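Local coordinates for putative nucleic acid-binding lipoprotein (PDB 3F1Z) that is of unknown function but, as a putative lipoprotein with an OB-fold, may bind nucleic acid, at residues A[52-64]-A[74-88]. Sequence-based numbering, arbitrary orientation. Where two conformers were deposited one is given.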
ATOM      1  N   VAL A  52      -2.246   7.906  -0.378  1.00 29.49           N
ATOM      2  CA  VAL A  52      -2.416   7.597  -1.765  1.00 28.54           C
ATOM      3  C   VAL A  52      -3.387   6.433  -1.905  1.00 28.63           C
ATOM      4  O   VAL A  52      -3.470   5.598  -1.018  1.00 29.07           O
ATOM      5  CB  VAL A  52      -1.066   7.321  -2.451  1.00 28.63           C
ATOM      6  CG1 VAL A  52      -0.193   8.629  -2.451  1.00 27.45           C
ATOM      7  CG2 VAL A  52      -0.371   6.152  -1.826  1.00 27.66           C
ATOM      8  N   LYS A  53      -4.121   6.408  -3.016  1.00 28.71           N
ATOM      9  CA  LYS A  53      -5.099   5.365  -3.339  1.00 30.28           C
ATOM     10  C   LYS A  53      -4.547   4.617  -4.556  1.00 30.18           C
ATOM     11  O   LYS A  53      -4.456   5.174  -5.670  1.00 31.40           O
ATOM     12  CB  LYS A  53      -6.472   6.010  -3.605  1.00 30.78           C
ATOM     13  CG  LYS A  53      -7.567   4.998  -3.798  1.00 31.61           C
ATOM     14  CD  LYS A  53      -8.974   5.575  -3.695  1.00 31.69           C
ATOM     15  CE  LYS A  53      -9.435   6.250  -4.930  1.00 33.08           C
ATOM     16  NZ  LYS A  53     -10.904   6.569  -4.845  1.00 32.48           N
ATOM     17  N   VAL A  54      -4.116   3.378  -4.346  1.00 30.75           N
ATOM     18  CA  VAL A  54      -3.411   2.598  -5.397  1.00 29.22           C
ATOM     19  C   VAL A  54      -4.210   1.356  -5.751  1.00 30.37           C
ATOM     20  O   VAL A  54      -4.682   0.638  -4.871  1.00 31.61           O
ATOM     21  CB  VAL A  54      -1.995   2.191  -4.935  1.00 28.63           C
ATOM     22  CG1 VAL A  54      -1.197   1.449  -6.068  1.00 28.47           C
ATOM     23  CG2 VAL A  54      -1.217   3.399  -4.450  1.00 26.68           C
ATOM     24  N   ARG A  55      -4.356   1.113  -7.052  1.00 31.37           N
ATOM     25  CA  ARG A  55      -5.109  -0.022  -7.581  1.00 32.03           C
ATOM     26  C   ARG A  55      -4.121  -1.012  -8.169  1.00 31.65           C
ATOM     27  O   ARG A  55      -3.132  -0.607  -8.773  1.00 32.83           O
ATOM     28  CB  ARG A  55      -6.062   0.486  -8.639  1.00 32.25           C
ATOM     29  CG  ARG A  55      -6.893  -0.545  -9.364  1.00 33.23           C
ATOM     30  CD  ARG A  55      -7.925   0.214 -10.173  1.00 33.89           C
ATOM     31  NE  ARG A  55      -8.831  -0.646 -10.899  1.00 34.39           N
ATOM     32  CZ  ARG A  55      -8.533  -1.143 -12.070  1.00 34.66           C
ATOM     33  NH1 ARG A  55      -7.375  -0.843 -12.575  1.00 36.49           N
ATOM     34  NH2 ARG A  55      -9.355  -1.927 -12.718  1.00 33.75           N
ATOM     35  N   GLY A  56      -4.382  -2.305  -7.997  1.00 31.72           N
ATOM     36  CA  GLY A  56      -3.434  -3.352  -8.433  1.00 30.85           C
ATOM     37  C   GLY A  56      -3.934  -4.757  -8.145  1.00 30.04           C
ATOM     38  O   GLY A  56      -5.040  -4.942  -7.691  1.00 29.36           O
ATOM     39  N   VAL A  57      -3.113  -5.750  -8.443  1.00 29.68           N
ATOM     40  CA  VAL A  57      -3.474  -7.124  -8.214  1.00 29.57           C
ATOM     41  C   VAL A  57      -2.703  -7.604  -7.005  1.00 29.95           C
ATOM     42  O   VAL A  57      -1.480  -7.490  -6.951  1.00 30.60           O
ATOM     43  CB  VAL A  57      -3.165  -8.053  -9.425  1.00 29.35           C
ATOM     44  CG1 VAL A  57      -3.501  -9.476  -9.064  1.00 28.90           C
ATOM     45  CG2 VAL A  57      -3.962  -7.658 -10.647  1.00 27.87           C
ATOM     46  N   ILE A  58      -3.440  -8.154  -6.045  1.00 29.30           N
ATOM     47  CA  ILE A  58      -2.871  -8.664  -4.842  1.00 28.18           C
ATOM     48  C   ILE A  58      -2.198  -9.981  -5.204  1.00 29.79           C
ATOM     49  O   ILE A  58      -2.823 -10.844  -5.814  1.00 29.59           O
ATOM     50  CB  ILE A  58      -3.941  -8.880  -3.769  1.00 27.29           C
ATOM     51  CG1 ILE A  58      -4.610  -7.542  -3.428  1.00 27.43           C
ATOM     52  CG2 ILE A  58      -3.323  -9.512  -2.497  1.00 26.75           C
ATOM     53  CD1 ILE A  58      -3.629  -6.414  -3.014  1.00 26.58           C
ATOM     54  N   VAL A  59      -0.922 -10.108  -4.843  1.00 29.62           N
ATOM     55  CA  VAL A  59      -0.153 -11.312  -5.105  1.00 30.14           C
ATOM     56  C   VAL A  59       0.333 -12.013  -3.830  1.00 30.92           C
ATOM     57  O   VAL A  59       0.878 -13.119  -3.900  1.00 30.42           O
ATOM     58  CB  VAL A  59       1.066 -11.034  -6.018  1.00 29.51           C
ATOM     59  CG1 VAL A  59       0.574 -10.658  -7.409  1.00 29.19           C
ATOM     60  CG2 VAL A  59       1.926  -9.965  -5.435  1.00 29.00           C
ATOM     61  N   ASP A  60       0.179 -11.379  -2.675  1.00 31.28           N
ATOM     62  CA  ASP A  60       0.517 -12.059  -1.447  1.00 31.19           C
ATOM     63  C   ASP A  60      -0.157 -11.358  -0.289  1.00 31.28           C
ATOM     64  O   ASP A  60      -0.211 -10.138  -0.241  1.00 30.02           O
ATOM     65  CB  ASP A  60       2.019 -12.118  -1.232  1.00 32.61           C
ATOM     66  CG  ASP A  60       2.402 -12.995  -0.041  1.00 35.81           C
ATOM     67  OD1 ASP A  60       2.260 -14.239  -0.167  1.00 36.96           O
ATOM     68  OD2 ASP A  60       2.854 -12.438   1.018  1.00 36.42           O
ATOM     69  N   ILE A  61      -0.658 -12.169   0.641  1.00 31.37           N
ATOM     70  CA  ILE A  61      -1.298 -11.735   1.868  1.00 29.98           C
ATOM     71  C   ILE A  61      -0.690 -12.648   2.931  1.00 30.63           C
ATOM     72  O   ILE A  61      -0.673 -13.867   2.751  1.00 30.31           O
ATOM     73  CB  ILE A  61      -2.796 -11.991   1.845  1.00 29.76           C
ATOM     74  CG1 ILE A  61      -3.472 -11.201   0.708  1.00 28.88           C
ATOM     75  CG2 ILE A  61      -3.367 -11.664   3.209  1.00 27.71           C
ATOM     76  CD1 ILE A  61      -4.817 -11.730   0.294  1.00 28.69           C
ATOM     77  N   ARG A  62      -0.264 -12.096   4.056  1.00 29.09           N
ATOM     78  CA  ARG A  62       0.458 -12.887   5.002  1.00 30.97           C
ATOM     79  C   ARG A  62       0.321 -12.312   6.385  1.00 31.81           C
ATOM     80  O   ARG A  62       0.441 -11.107   6.560  1.00 31.37           O
ATOM     81  CB  ARG A  62       1.882 -12.717   4.581  1.00 32.99           C
ATOM     82  CG  ARG A  62       2.823 -13.610   5.113  1.00 34.86           C
ATOM     83  CD  ARG A  62       4.121 -13.392   4.410  1.00 34.65           C
ATOM     84  NE  ARG A  62       4.062 -13.940   3.066  1.00 35.32           N
ATOM     85  CZ  ARG A  62       4.602 -15.083   2.687  1.00 33.77           C
ATOM     86  NH1 ARG A  62       5.228 -15.847   3.535  1.00 34.07           N
ATOM     87  NH2 ARG A  62       4.490 -15.459   1.442  1.00 33.97           N
ATOM     88  N   ARG A  63       0.033 -13.159   7.359  1.00 31.41           N
ATOM     89  CA  ARG A  63      -0.030 -12.741   8.734  1.00 31.42           C
ATOM     90  C   ARG A  63       1.371 -12.947   9.309  1.00 33.00           C
ATOM     91  O   ARG A  63       2.031 -13.973   9.026  1.00 31.41           O
ATOM     92  CB  ARG A  63      -1.047 -13.563   9.480  1.00 32.76           C
ATOM     93  CG  ARG A  63      -1.093 -13.298  10.957  1.00 33.40           C
ATOM     94  CD  ARG A  63      -2.320 -13.909  11.538  1.00 33.77           C
ATOM     95  NE  ARG A  63      -2.337 -13.858  13.003  1.00 34.36           N
ATOM     96  CZ  ARG A  63      -3.446 -13.775  13.729  1.00 34.15           C
ATOM     97  NH1 ARG A  63      -4.622 -13.651  13.157  1.00 34.80           N
ATOM     98  NH2 ARG A  63      -3.381 -13.740  15.034  1.00 34.98           N
ATOM     99  N   LYS A  64       1.824 -11.968  10.099  1.00 33.14           N
ATOM    100  CA  LYS A  64       3.157 -11.980  10.640  1.00 35.17           C
ATOM    101  C   LYS A  64       3.216 -11.692  12.135  1.00 34.51           C
ATOM    102  O   LYS A  64       2.407 -10.925  12.651  1.00 32.87           O
ATOM    103  CB  LYS A  64       4.042 -10.995   9.850  1.00 37.10           C
ATOM    104  CG  LYS A  64       4.436 -11.564   8.442  1.00 39.03           C
ATOM    105  CD  LYS A  64       5.787 -11.064   7.972  1.00 39.69           C
ATOM    106  CE  LYS A  64       6.670 -12.182   7.366  1.00 41.54           C
ATOM    107  NZ  LYS A  64       7.463 -13.104   8.319  1.00 41.95           N
ATOM    108  N   ILE A  74       1.101  -8.250   6.050  1.00 33.28           N
ATOM    109  CA  ILE A  74       1.691  -7.611   4.884  1.00 34.24           C
ATOM    110  C   ILE A  74       0.848  -8.062   3.662  1.00 34.56           C
ATOM    111  O   ILE A  74       0.610  -9.273   3.449  1.00 33.21           O
ATOM    112  CB  ILE A  74       3.146  -8.051   4.658  1.00 36.01           C
ATOM    113  CG1 ILE A  74       4.028  -7.573   5.780  1.00 37.97           C
ATOM    114  CG2 ILE A  74       3.736  -7.348   3.467  1.00 37.29           C
ATOM    115  CD1 ILE A  74       4.141  -5.990   5.872  1.00 38.88           C
ATOM    116  N   VAL A  75       0.409  -7.083   2.872  1.00 34.34           N
ATOM    117  CA  VAL A  75      -0.336  -7.298   1.627  1.00 32.71           C
ATOM    118  C   VAL A  75       0.540  -6.735   0.511  1.00 32.13           C
ATOM    119  O   VAL A  75       1.011  -5.603   0.598  1.00 31.84           O
ATOM    120  CB  VAL A  75      -1.669  -6.597   1.662  1.00 32.12           C
ATOM    121  CG1 VAL A  75      -2.304  -6.572   0.283  1.00 31.67           C
ATOM    122  CG2 VAL A  75      -2.587  -7.307   2.654  1.00 31.10           C
ATOM    123  N   THR A  76       0.830  -7.564  -0.491  1.00 31.27           N
ATOM    124  CA  THR A  76       1.716  -7.193  -1.585  1.00 30.50           C
ATOM    125  C   THR A  76       0.895  -7.092  -2.856  1.00 30.24           C
ATOM    126  O   THR A  76       0.091  -7.980  -3.151  1.00 30.30           O
ATOM    127  CB  THR A  76       2.826  -8.232  -1.801  1.00 30.81           C
ATOM    128  OG1 THR A  76       3.464  -8.490  -0.565  1.00 32.20           O
ATOM    129  CG2 THR A  76       3.874  -7.758  -2.808  1.00 30.37           C
HETATM  130  N   MSE A  77       1.176  -6.056  -3.645  1.00 29.87           N
HETATM  131  CA  MSE A  77       0.383  -5.716  -4.817  1.00 29.26           C
HETATM  132  C   MSE A  77       1.278  -5.522  -6.014  1.00 29.76           C
HETATM  133  O   MSE A  77       2.332  -4.886  -5.887  1.00 29.21           O
HETATM  134  CB  MSE A  77      -0.350  -4.399  -4.511  1.00 28.96           C
HETATM  135  CG  MSE A  77      -1.312  -3.951  -5.560  1.00 29.00           C
HETATM  136 SE   MSE A  77      -1.980  -2.135  -5.268  0.75 26.62          SE
HETATM  137  CE  MSE A  77      -3.548  -2.572  -4.172  1.00 28.51           C
ATOM    138  N   ARG A  78       0.882  -6.062  -7.172  1.00 29.70           N
ATOM    139  CA  ARG A  78       1.626  -5.793  -8.406  1.00 30.19           C
ATOM    140  C   ARG A  78       0.790  -4.908  -9.337  1.00 29.51           C
ATOM    141  O   ARG A  78      -0.435  -4.847  -9.197  1.00 26.64           O
ATOM    142  CB  ARG A  78       1.961  -7.079  -9.141  1.00 31.39           C
ATOM    143  CG  ARG A  78       0.763  -7.828  -9.718  1.00 31.84           C
ATOM    144  CD  ARG A  78       1.255  -8.814 -10.776  1.00 32.65           C
ATOM    145  NE  ARG A  78       0.221  -9.729 -11.228  1.00 32.92           N
ATOM    146  CZ  ARG A  78      -0.702  -9.443 -12.135  1.00 34.36           C
ATOM    147  NH1 ARG A  78      -0.756  -8.241 -12.717  1.00 35.22           N
ATOM    148  NH2 ARG A  78      -1.597 -10.372 -12.458  1.00 34.41           N
ATOM    149  N   ASP A  79       1.441  -4.260 -10.304  1.00 29.61           N
ATOM    150  CA  ASP A  79       0.720  -3.464 -11.281  1.00 30.37           C
ATOM    151  C   ASP A  79      -0.317  -4.331 -12.038  1.00 31.61           C
ATOM    152  O   ASP A  79      -0.033  -5.440 -12.481  1.00 31.18           O
ATOM    153  CB  ASP A  79       1.661  -2.868 -12.296  1.00 30.33           C
ATOM    154  CG  ASP A  79       0.980  -1.815 -13.163  1.00 30.56           C
ATOM    155  OD1 ASP A  79       0.928  -0.637 -12.715  1.00 28.70           O
ATOM    156  OD2 ASP A  79       0.514  -2.175 -14.290  1.00 31.01           O
ATOM    157  N   GLU A  80      -1.513  -3.801 -12.192  1.00 32.81           N
ATOM    158  CA  GLU A  80      -2.587  -4.504 -12.882  1.00 34.72           C
ATOM    159  C   GLU A  80      -2.270  -4.884 -14.325  1.00 35.72           C
ATOM    160  O   GLU A  80      -2.784  -5.879 -14.827  1.00 36.63           O
ATOM    161  CB  GLU A  80      -3.828  -3.631 -12.911  1.00 35.06           C
ATOM    162  CG  GLU A  80      -5.042  -4.325 -13.459  1.00 36.30           C
ATOM    163  CD  GLU A  80      -5.910  -3.386 -14.172  1.00 35.96           C
ATOM    164  OE1 GLU A  80      -5.560  -2.218 -14.109  1.00 36.34           O
ATOM    165  OE2 GLU A  80      -6.893  -3.792 -14.814  1.00 35.89           O
ATOM    166  N   GLN A  81      -1.463  -4.096 -15.012  1.00 37.36           N
ATOM    167  CA  GLN A  81      -1.125  -4.421 -16.388  1.00 40.22           C
ATOM    168  C   GLN A  81       0.367  -4.780 -16.509  1.00 39.94           C
ATOM    169  O   GLN A  81       0.921  -4.690 -17.582  1.00 39.56           O
ATOM    170  CB  GLN A  81      -1.472  -3.221 -17.298  1.00 41.10           C
ATOM    171  CG  GLN A  81      -2.937  -2.696 -17.201  1.00 42.30           C
ATOM    172  CD  GLN A  81      -3.225  -1.538 -18.212  1.00 44.40           C
ATOM    173  OE1 GLN A  81      -4.101  -1.665 -19.114  1.00 46.00           O
ATOM    174  NE2 GLN A  81      -2.445  -0.426 -18.099  1.00 44.57           N
ATOM    175  N   ASN A  82       1.016  -5.173 -15.410  1.00 40.37           N
ATOM    176  CA  ASN A  82       2.459  -5.467 -15.418  1.00 41.25           C
ATOM    177  C   ASN A  82       3.302  -4.312 -16.048  1.00 41.18           C
ATOM    178  O   ASN A  82       4.339  -4.529 -16.663  1.00 40.27           O
ATOM    179  CB  ASN A  82       2.735  -6.831 -16.081  1.00 41.56           C
ATOM    180  CG  ASN A  82       2.243  -8.013 -15.225  1.00 43.26           C
ATOM    181  OD1 ASN A  82       2.439  -8.049 -13.990  1.00 44.20           O
ATOM    182  ND2 ASN A  82       1.629  -9.000 -15.878  1.00 42.93           N
ATOM    183  N   LYS A  83       2.868  -3.080 -15.827  1.00 41.05           N
ATOM    184  CA  LYS A  83       3.540  -1.937 -16.417  1.00 42.07           C
ATOM    185  C   LYS A  83       4.876  -1.665 -15.646  1.00 42.38           C
ATOM    186  O   LYS A  83       5.675  -0.853 -16.055  1.00 42.97           O
ATOM    187  CB  LYS A  83       2.568  -0.747 -16.458  1.00 42.82           C
ATOM    188  CG  LYS A  83       2.413  -0.074 -17.815  1.00 43.95           C
ATOM    189  CD  LYS A  83       1.662  -0.943 -18.862  1.00 43.93           C
ATOM    190  N   THR A  84       5.075  -2.325 -14.501  1.00 42.23           N
ATOM    191  CA  THR A  84       6.358  -2.358 -13.769  1.00 40.79           C
ATOM    192  C   THR A  84       6.400  -3.723 -13.112  1.00 41.36           C
ATOM    193  O   THR A  84       5.354  -4.311 -12.863  1.00 41.43           O
ATOM    194  CB  THR A  84       6.526  -1.296 -12.667  1.00 39.96           C
ATOM    195  OG1 THR A  84       7.773  -1.514 -11.999  1.00 38.66           O
ATOM    196  CG2 THR A  84       5.419  -1.369 -11.615  1.00 39.13           C
ATOM    197  N   ASP A  85       7.590  -4.239 -12.843  1.00 42.64           N
ATOM    198  CA  ASP A  85       7.721  -5.528 -12.149  1.00 44.08           C
ATOM    199  C   ASP A  85       7.894  -5.345 -10.639  1.00 43.63           C
ATOM    200  O   ASP A  85       7.918  -6.306  -9.886  1.00 43.87           O
ATOM    201  CB  ASP A  85       8.836  -6.413 -12.759  1.00 46.54           C
ATOM    202  CG  ASP A  85      10.155  -5.648 -13.081  1.00 48.83           C
ATOM    203  OD1 ASP A  85      10.527  -4.684 -12.351  1.00 49.47           O
ATOM    204  OD2 ASP A  85      10.836  -6.062 -14.080  1.00 50.39           O
ATOM    205  N   LYS A  86       7.973  -4.098 -10.198  1.00 43.19           N
ATOM    206  CA  LYS A  86       8.130  -3.810  -8.805  1.00 43.71           C
ATOM    207  C   LYS A  86       6.806  -3.971  -8.067  1.00 41.71           C
ATOM    208  O   LYS A  86       5.751  -3.632  -8.592  1.00 42.01           O
ATOM    209  CB  LYS A  86       8.677  -2.395  -8.614  1.00 45.40           C
ATOM    210  CG  LYS A  86      10.106  -2.230  -9.106  1.00 46.66           C
ATOM    211  CD  LYS A  86      10.655  -0.805  -8.837  1.00 47.04           C
ATOM    212  CE  LYS A  86      12.073  -0.668  -9.435  1.00 48.30           C
ATOM    213  NZ  LYS A  86      12.596   0.735  -9.392  1.00 49.27           N
ATOM    214  N   ARG A  87       6.869  -4.472  -6.838  1.00 39.22           N
ATOM    215  CA  ARG A  87       5.685  -4.664  -6.036  0.60 37.78           C
ATOM    216  C   ARG A  87       5.538  -3.584  -4.975  1.00 37.38           C
ATOM    217  O   ARG A  87       6.533  -3.005  -4.499  1.00 38.28           O
ATOM    218  CB  ARG A  87       5.751  -5.999  -5.318  0.60 38.06           C
ATOM    219  CG  ARG A  87       6.068  -7.234  -6.157  0.60 38.40           C
ATOM    220  CD  ARG A  87       5.378  -7.263  -7.512  0.60 38.60           C
ATOM    221  NE  ARG A  87       5.172  -8.641  -7.981  0.60 39.09           N
ATOM    222  CZ  ARG A  87       5.124  -9.029  -9.247  0.60 38.37           C
ATOM    223  NH1 ARG A  87       5.351  -8.169 -10.233  0.60 38.94           N
ATOM    224  NH2 ARG A  87       4.899 -10.304  -9.517  0.60 37.91           N
ATOM    225  N   LEU A  88       4.296  -3.322  -4.581  1.00 34.96           N
ATOM    226  CA  LEU A  88       4.031  -2.363  -3.530  1.00 32.58           C
ATOM    227  C   LEU A  88       3.484  -3.179  -2.350  1.00 33.04           C
ATOM    228  O   LEU A  88       2.662  -4.088  -2.568  1.00 33.40           O
ATOM    229  CB  LEU A  88       3.009  -1.369  -4.031  1.00 32.10           C
ATOM    230  CG  LEU A  88       2.505  -0.307  -3.062  1.00 32.31           C
ATOM    231  CD1 LEU A  88       3.624   0.616  -2.625  1.00 31.41           C
ATOM    232  CD2 LEU A  88       1.358   0.445  -3.730  1.00 31.76           C
TER
HETATM  233  O   HOH W   1      -1.919  -1.213 -11.036  1.00 14.74           O
HETATM  234  O   HOH W   2       2.536  -9.952   1.469  1.00 20.18           O
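Met-77, a selenomethionine, packs against the backbone of Gly-56: its CG is 3.6 Å from Gly-56 CA, where there is no side chain to stop it. The Met-77 chain leaves with CG opposite the main-chain nitrogen (chi1 -175°) and runs on past Gly-56 until it bends at chi3, bringing Met-77 SE to 3.8 Å from Val-54 CG1 and setting CE against Val-54 O, with Ile-58 CD1 a little further off. Val-54 CG1 also meets Leu-88 CD2 tip to tip at 3.6 Å, and further along Ile-58 CD1 packs on Val-75 CG1. This is the tight side of the hairpin; Val-29 and Phe-32 of helix 29-38 cover its Val-54 end and Leu-103 the Val-75 end.

The other face is looser and more polar: Asp-60, Thr-76 and Arg-78 are partly exposed and Arg-62 exposed, with Val-57 buried beneath a guanidinium. That group belongs to Arg-78, and Val-57 CB sits 3.9 Å from its plane, over the centre, while Arg-78 NH1 bonds to Asp-79 O, which limits the group's rotation. Arg-62 holds Asp-60 side-on within its own strand, NE using the syn lone pair of OD2, and a water links that carboxylate to Thr-76 OG1. At the turn, Arg-55 NH1 and Glu-80 OE1 form a 2.7 Å salt bridge with the two flat groups nearly perpendicular (87°), the nitrogen coming from above the carboxylate plane; a second water bridges Arg-55 O and Glu-80 N.

Midway along the hairpin the antiparallel pairing slips by one residue: Val-59 N bonds to Thr-76 O at 2.9 Å, and Asp-60 N adds a weak bond to the same oxygen. This classic beta bulge lies in a long, strongly curved strand that pairs with strand 108-114 as well as with its hairpin partner, as expected of the coiled beta-barrel of an OB-fold.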